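Local coordinates for protein haloperoxidase (Corallina officinalis, PDB 1QHB) that catalyses the bromination of organic substrates with hydrogen peroxide and bromide, using a bound vanadate, as a calcium-stabilised homododecamer, at residues Ala327-Val330 / His331-Leu335; Ser334-Glu337 / Ala338-Ala342. All blocks are in the same frame, centred on the assembly; numbering follows the deposited sequence.

Interaction 1 is the unwinding end of helix 323-332, and interaction 2 is the turn that follows together with the first turns of helix 337-349; they share Ser-334 and Leu-335, and their centres lie about 10 Å apart. The indole of Trp-329 joins them, its CH2 packing 3.5 Å from Ala-338 CB. Both border the probable vanadate site: the side chain of Asp-333 comes within about 3 Å of that of His-485, and the side chain of Leu-335 within about 4 Å of it and about 5 Å of a bound phosphate, probably from the crystallisation liquor. Each contact also touches the second subunit.

Interaction 1 (Ala327-Val330 / His331-Leu335); sequences ATWV and HFDSL
Trp-329 and Asp-333, four residues apart, meet at about a right angle where helix 323-332 gives out. The six-membered end of the indole does the touching: CZ3 lies 3.5 Å from Asp-333 CB, and the approach to the ring is oblique, with ring and carboxylate planes 49° apart. The indole reaches this far because its CG stands anti to the backbone N (chi1 -156°), beside the carbonyl carbon. Asp-333 OD2 sits 3.8 Å from the same CZ3, while OD1 turns to the backbone and comes to 3.3 Å from Val-330 O, an approach of two acceptors. Each of these two oxygens, OD1 and Val-330 O, has a partner among residues that probably bind vanadate: OD1 is hydrogen-bonded to His-485 NE2, and Val-330 O, weakly, to Arg-545 NH1.

This is the weakly bonded C-terminal end of a helix that borders what is probably the vanadate pocket of the haloperoxidase fold. His-331 N donates to Thr-328 O over 3.2 Å, and the bond from Asp-333 N to Trp-329 O is weak at 3.4 Å. Without the carboxylate, as with an alanine here, His-485 NE2 would probably lose its partner and the imidazole would be freer to turn, the carboxylate's contact with Trp-329 CZ3 going as well.

In the last turn, the rings of His-331 and Phe-332 lie over one another: His-331 CG is 3.7 Å above the centre of the phenyl face, and Phe-332 CZ covers the rim of the imidazole. His-331 also stacks with Phe-471 and hydrogen-bonds through NE2 to Glu-473. Thr-328 O meets the Phe-332 ring obliquely and takes a further hydrogen bond from Ser-275 OG of the second subunit.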
ATOM      1  N   ALA A 327      38.607 -15.668 -40.665  1.00 10.95           N
ATOM      2  CA  ALA A 327      38.160 -16.800 -39.839  1.00 12.38           C
ATOM      3  C   ALA A 327      39.069 -16.981 -38.646  1.00 10.44           C
ATOM      4  O   ALA A 327      38.643 -17.120 -37.462  1.00 13.23           O
ATOM      5  CB  ALA A 327      38.157 -18.073 -40.688  1.00 11.39           C
ATOM      6  N   THR A 328      40.378 -16.956 -38.821  1.00 11.56           N
ATOM      7  CA  THR A 328      41.295 -17.104 -37.683  1.00 11.08           C
ATOM      8  C   THR A 328      41.077 -15.978 -36.665  1.00 13.49           C
ATOM      9  O   THR A 328      41.206 -16.155 -35.438  1.00 10.55           O
ATOM     10  CB  THR A 328      42.787 -17.055 -38.105  1.00 16.01           C
ATOM     11  OG1 THR A 328      42.967 -18.123 -39.055  1.00  9.10           O
ATOM     12  CG2 THR A 328      43.776 -17.232 -36.951  1.00  7.65           C
ATOM     13  N   TRP A 329      40.885 -14.749 -37.131  1.00  9.60           N
ATOM     14  CA  TRP A 329      40.649 -13.615 -36.238  1.00 10.30           C
ATOM     15  C   TRP A 329      39.452 -13.889 -35.303  1.00  9.54           C
ATOM     16  O   TRP A 329      39.561 -13.680 -34.074  1.00  9.06           O
ATOM     17  CB  TRP A 329      40.378 -12.372 -37.116  1.00  7.17           C
ATOM     18  CG  TRP A 329      40.679 -11.070 -36.422  1.00 11.91           C
ATOM     19  CD1 TRP A 329      41.797 -10.309 -36.574  1.00 10.32           C
ATOM     20  CD2 TRP A 329      39.869 -10.390 -35.452  1.00 10.45           C
ATOM     21  NE1 TRP A 329      41.738  -9.193 -35.756  1.00 10.76           N
ATOM     22  CE2 TRP A 329      40.562  -9.228 -35.061  1.00 11.89           C
ATOM     23  CE3 TRP A 329      38.644 -10.695 -34.853  1.00 13.68           C
ATOM     24  CZ2 TRP A 329      40.074  -8.316 -34.132  1.00  7.95           C
ATOM     25  CZ3 TRP A 329      38.132  -9.804 -33.918  1.00 10.00           C
ATOM     26  CH2 TRP A 329      38.841  -8.620 -33.568  1.00 12.19           C
ATOM     27  N   VAL A 330      38.354 -14.415 -35.843  1.00  7.44           N
ATOM     28  CA  VAL A 330      37.153 -14.649 -35.040  1.00  8.15           C
ATOM     29  C   VAL A 330      37.130 -16.018 -34.358  1.00 11.97           C
ATOM     30  O   VAL A 330      36.153 -16.395 -33.696  1.00 11.36           O
ATOM     31  CB  VAL A 330      35.844 -14.437 -35.865  1.00  6.90           C
ATOM     32  CG1 VAL A 330      35.738 -13.060 -36.505  1.00  4.08           C
ATOM     33  CG2 VAL A 330      35.752 -15.519 -36.927  1.00  7.52           C
ATOM     34  N   HIS A 331      38.253 -16.778 -34.384  1.00 10.22           N
ATOM     35  CA  HIS A 331      38.286 -18.036 -33.707  1.00  7.30           C
ATOM     36  C   HIS A 331      38.513 -17.743 -32.208  1.00 10.23           C
ATOM     37  O   HIS A 331      38.063 -18.479 -31.339  1.00  8.30           O
ATOM     38  CB  HIS A 331      39.436 -18.931 -34.204  1.00  7.11           C
ATOM     39  CG  HIS A 331      39.323 -20.364 -33.735  1.00 12.68           C
ATOM     40  ND1 HIS A 331      40.141 -21.383 -34.187  1.00 11.91           N
ATOM     41  CD2 HIS A 331      38.402 -20.979 -32.949  1.00 12.73           C
ATOM     42  CE1 HIS A 331      39.771 -22.538 -33.641  1.00  8.96           C
ATOM     43  NE2 HIS A 331      38.723 -22.317 -32.887  1.00 12.09           N
ATOM     44  N   PHE A 332      39.395 -16.751 -31.936  1.00 10.30           N
ATOM     45  CA  PHE A 332      39.813 -16.545 -30.554  1.00 10.61           C
ATOM     46  C   PHE A 332      39.609 -15.162 -30.000  1.00 10.60           C
ATOM     47  O   PHE A 332      40.065 -14.841 -28.884  1.00  8.56           O
ATOM     48  CB  PHE A 332      41.326 -16.840 -30.500  1.00 12.00           C
ATOM     49  CG  PHE A 332      41.697 -18.257 -30.864  1.00 15.95           C
ATOM     50  CD1 PHE A 332      41.183 -19.329 -30.122  1.00 12.22           C
ATOM     51  CD2 PHE A 332      42.515 -18.508 -31.938  1.00 14.88           C
ATOM     52  CE1 PHE A 332      41.534 -20.633 -30.448  1.00 15.79           C
ATOM     53  CE2 PHE A 332      42.847 -19.805 -32.319  1.00 10.48           C
ATOM     54  CZ  PHE A 332      42.361 -20.870 -31.558  1.00 13.89           C
ATOM     55  N   ASP A 333      39.001 -14.284 -30.791  1.00  8.85           N
ATOM     56  CA  ASP A 333      38.861 -12.930 -30.241  1.00  9.58           C
ATOM     57  C   ASP A 333      38.121 -12.917 -28.913  1.00 10.81           C
ATOM     58  O   ASP A 333      37.152 -13.643 -28.666  1.00 12.69           O
ATOM     59  CB  ASP A 333      38.075 -12.099 -31.254  1.00  9.18           C
ATOM     60  CG  ASP A 333      36.690 -12.615 -31.545  1.00 12.46           C
ATOM     61  OD1 ASP A 333      36.456 -13.824 -31.682  1.00 11.33           O
ATOM     62  OD2 ASP A 333      35.778 -11.765 -31.708  1.00 10.96           O
ATOM     63  N   SER A 334      38.529 -12.034 -28.006  1.00 11.89           N
ATOM     64  CA  SER A 334      37.639 -11.847 -26.833  1.00 14.77           C
ATOM     65  C   SER A 334      36.333 -11.287 -27.446  1.00 22.51           C
ATOM     66  O   SER A 334      36.432 -10.561 -28.491  1.00 31.26           O
ATOM     67  CB  SER A 334      38.237 -10.809 -25.949  1.00 19.26           C
ATOM     68  OG  SER A 334      37.351  -9.697 -26.077  1.00 31.53           O
ATOM     69  N   LEU A 335      35.123 -11.472 -26.896  1.00 20.16           N
ATOM     70  CA  LEU A 335      33.980 -11.004 -27.697  1.00 18.20           C
ATOM     71  C   LEU A 335      33.866  -9.530 -27.940  1.00 13.86           C
ATOM     72  O   LEU A 335      33.463  -9.313 -29.077  1.00 19.76           O
ATOM     73  CB  LEU A 335      32.668 -11.692 -27.343  1.00 37.30           C
ATOM     74  CG  LEU A 335      32.294 -12.895 -28.239  1.00 31.28           C
ATOM     75  CD1 LEU A 335      33.475 -13.817 -28.489  1.00 31.49           C
ATOM     76  CD2 LEU A 335      31.181 -13.702 -27.572  1.00 40.67           C
TER

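Interaction 2 (Ser334-Glu337 / Ala338-Ala342); sequences SLYE and AYLNA
Tyr-336 and Leu-340 run side by side in the same direction, with Leu-340 CD2 3.9 Å from Tyr-336 CE1. This is the close-packed side of the contact, and Ala-338 CB adds to the packing by covering the centre of one face of the Tyr-339 ring. Tyr-336 is the N-cap, and its carbonyl starts helix 337-349 by accepting a bond from Leu-340 N (2.9 Å) and a weaker one from Tyr-339 N. One residue on, Asn-341 N binds Glu-337 O at 3.0 Å. Glu-337, extended with CG anti to the backbone N (chi1 -179°), reaches back through OE1 to Ser-334 N (3.0 Å), bracing the type I turn from Ser-334 to Glu-337.

The other side holds two waters. Leu-335 O lies near the plane of the Tyr-339 ring at its edge; water 2 donates to it and accepts from Tyr-339 OH (2.7 Å). Water 1 accepts from Ala-338 N (2.9 Å), its link to Leu-335 O being less certain.

Tyr-336 OH bonds to Leu-380 O, and Asn-341 ND2 to Tyr-273 OH, both of the second subunit. Within the chain, Tyr-339 is wedged between helices 484-499 and 530-548, and Leu-340 rests on helix 376-402.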
ATOM      1  N   SER A 334      38.529 -12.034 -28.006  1.00 11.89           N
ATOM      2  CA  SER A 334      37.639 -11.847 -26.833  1.00 14.77           C
ATOM      3  C   SER A 334      36.333 -11.287 -27.446  1.00 22.51           C
ATOM      4  O   SER A 334      36.432 -10.561 -28.491  1.00 31.26           O
ATOM      5  CB  SER A 334      38.237 -10.809 -25.949  1.00 19.26           C
ATOM      6  OG  SER A 334      37.351  -9.697 -26.077  1.00 31.53           O
ATOM      7  N   LEU A 335      35.123 -11.472 -26.896  1.00 20.16           N
ATOM      8  CA  LEU A 335      33.980 -11.004 -27.697  1.00 18.20           C
ATOM      9  C   LEU A 335      33.866  -9.530 -27.940  1.00 13.86           C
ATOM     10  O   LEU A 335      33.463  -9.313 -29.077  1.00 19.76           O
ATOM     11  CB  LEU A 335      32.668 -11.692 -27.343  1.00 37.30           C
ATOM     12  CG  LEU A 335      32.294 -12.895 -28.239  1.00 31.28           C
ATOM     13  CD1 LEU A 335      33.475 -13.817 -28.489  1.00 31.49           C
ATOM     14  CD2 LEU A 335      31.181 -13.702 -27.572  1.00 40.67           C
ATOM     15  N   TYR A 336      34.292  -8.563 -27.144  1.00 11.86           N
ATOM     16  CA  TYR A 336      34.165  -7.158 -27.561  1.00 14.18           C
ATOM     17  C   TYR A 336      35.446  -6.591 -28.181  1.00 14.51           C
ATOM     18  O   TYR A 336      35.597  -5.382 -28.362  1.00 12.01           O
ATOM     19  CB  TYR A 336      33.747  -6.269 -26.373  1.00 12.27           C
ATOM     20  CG  TYR A 336      34.623  -6.394 -25.152  1.00 12.06           C
ATOM     21  CD1 TYR A 336      35.972  -6.111 -25.152  1.00 13.23           C
ATOM     22  CD2 TYR A 336      34.069  -6.795 -23.939  1.00 10.26           C
ATOM     23  CE1 TYR A 336      36.769  -6.233 -24.024  1.00 13.47           C
ATOM     24  CE2 TYR A 336      34.847  -6.938 -22.811  1.00  6.87           C
ATOM     25  CZ  TYR A 336      36.185  -6.634 -22.840  1.00 11.84           C
ATOM     26  OH  TYR A 336      36.937  -6.768 -21.701  1.00 11.75           O
ATOM     27  N   GLU A 337      36.442  -7.458 -28.401  1.00 14.31           N
ATOM     28  CA  GLU A 337      37.753  -7.082 -28.886  1.00 13.36           C
ATOM     29  C   GLU A 337      37.735  -6.120 -30.067  1.00  9.79           C
ATOM     30  O   GLU A 337      38.363  -5.069 -30.044  1.00  9.79           O
ATOM     31  CB  GLU A 337      38.581  -8.363 -29.230  1.00 11.77           C
ATOM     32  CG  GLU A 337      39.985  -8.022 -29.719  1.00 10.98           C
ATOM     33  CD  GLU A 337      40.953  -9.187 -29.795  1.00 12.46           C
ATOM     34  OE1 GLU A 337      40.606 -10.266 -29.263  1.00 11.97           O
ATOM     35  OE2 GLU A 337      42.048  -8.973 -30.359  1.00  9.11           O
ATOM     36  N   ALA A 338      37.050  -6.425 -31.143  1.00  8.70           N
ATOM     37  CA  ALA A 338      37.058  -5.614 -32.353  1.00  9.33           C
ATOM     38  C   ALA A 338      36.573  -4.199 -32.076  1.00 10.94           C
ATOM     39  O   ALA A 338      37.083  -3.278 -32.687  1.00 10.61           O
ATOM     40  CB  ALA A 338      36.200  -6.294 -33.426  1.00  5.22           C
ATOM     41  N   TYR A 339      35.582  -4.040 -31.203  1.00  8.34           N
ATOM     42  CA  TYR A 339      34.894  -2.762 -30.942  1.00  8.48           C
ATOM     43  C   TYR A 339      35.681  -1.947 -29.956  1.00 10.43           C
ATOM     44  O   TYR A 339      35.749  -0.706 -30.007  1.00 12.25           O
ATOM     45  CB  TYR A 339      33.416  -3.012 -30.535  1.00  8.13           C
ATOM     46  CG  TYR A 339      32.955  -4.239 -31.338  1.00  9.52           C
ATOM     47  CD1 TYR A 339      32.739  -4.175 -32.687  1.00  9.27           C
ATOM     48  CD2 TYR A 339      32.886  -5.467 -30.695  1.00  9.81           C
ATOM     49  CE1 TYR A 339      32.419  -5.322 -33.415  1.00  6.93           C
ATOM     50  CE2 TYR A 339      32.576  -6.629 -31.392  1.00  9.12           C
ATOM     51  CZ  TYR A 339      32.356  -6.553 -32.751  1.00 10.46           C
ATOM     52  OH  TYR A 339      32.075  -7.697 -33.454  1.00 12.79           O
ATOM     53  N   LEU A 340      36.369  -2.623 -29.052  1.00  9.27           N
ATOM     54  CA  LEU A 340      37.240  -1.911 -28.118  1.00  9.04           C
ATOM     55  C   LEU A 340      38.436  -1.360 -28.892  1.00 10.33           C
ATOM     56  O   LEU A 340      38.837  -0.212 -28.761  1.00 10.21           O
ATOM     57  CB  LEU A 340      37.636  -2.858 -26.984  1.00  9.76           C
ATOM     58  CG  LEU A 340      38.840  -2.403 -26.150  1.00 12.57           C
ATOM     59  CD1 LEU A 340      38.510  -1.153 -25.362  1.00 10.89           C
ATOM     60  CD2 LEU A 340      39.349  -3.544 -25.298  1.00  9.93           C
ATOM     61  N   ASN A 341      38.953  -2.127 -29.842  1.00 11.94           N
ATOM     62  CA  ASN A 341      40.090  -1.670 -30.669  1.00 12.84           C
ATOM     63  C   ASN A 341      39.643  -0.525 -31.571  1.00 11.40           C
ATOM     64  O   ASN A 341      40.463   0.359 -31.737  1.00 10.20           O
ATOM     65  CB  ASN A 341      40.657  -2.785 -31.555  1.00  8.53           C
ATOM     66  CG  ASN A 341      41.308  -3.882 -30.728  1.00 11.18           C
ATOM     67  OD1 ASN A 341      41.700  -4.897 -31.339  1.00 14.17           O
ATOM     68  ND2 ASN A 341      41.387  -3.733 -29.416  1.00  5.62           N
ATOM     69  N   ALA A 342      38.420  -0.594 -32.080  1.00  9.70           N
ATOM     70  CA  ALA A 342      37.887   0.484 -32.914  1.00  8.62           C
ATOM     71  C   ALA A 342      37.786   1.759 -32.096  1.00  9.03           C
ATOM     72  O   ALA A 342      38.266   2.826 -32.471  1.00 10.98           O
ATOM     73  CB  ALA A 342      36.509   0.128 -33.431  1.00  8.18           C
TER
HETATM   74  O   HOH W   1      35.572  -8.941 -31.415  1.00 11.87           O
HETATM   75  O   HOH W   2      31.860  -9.910 -31.846  1.00 13.56           O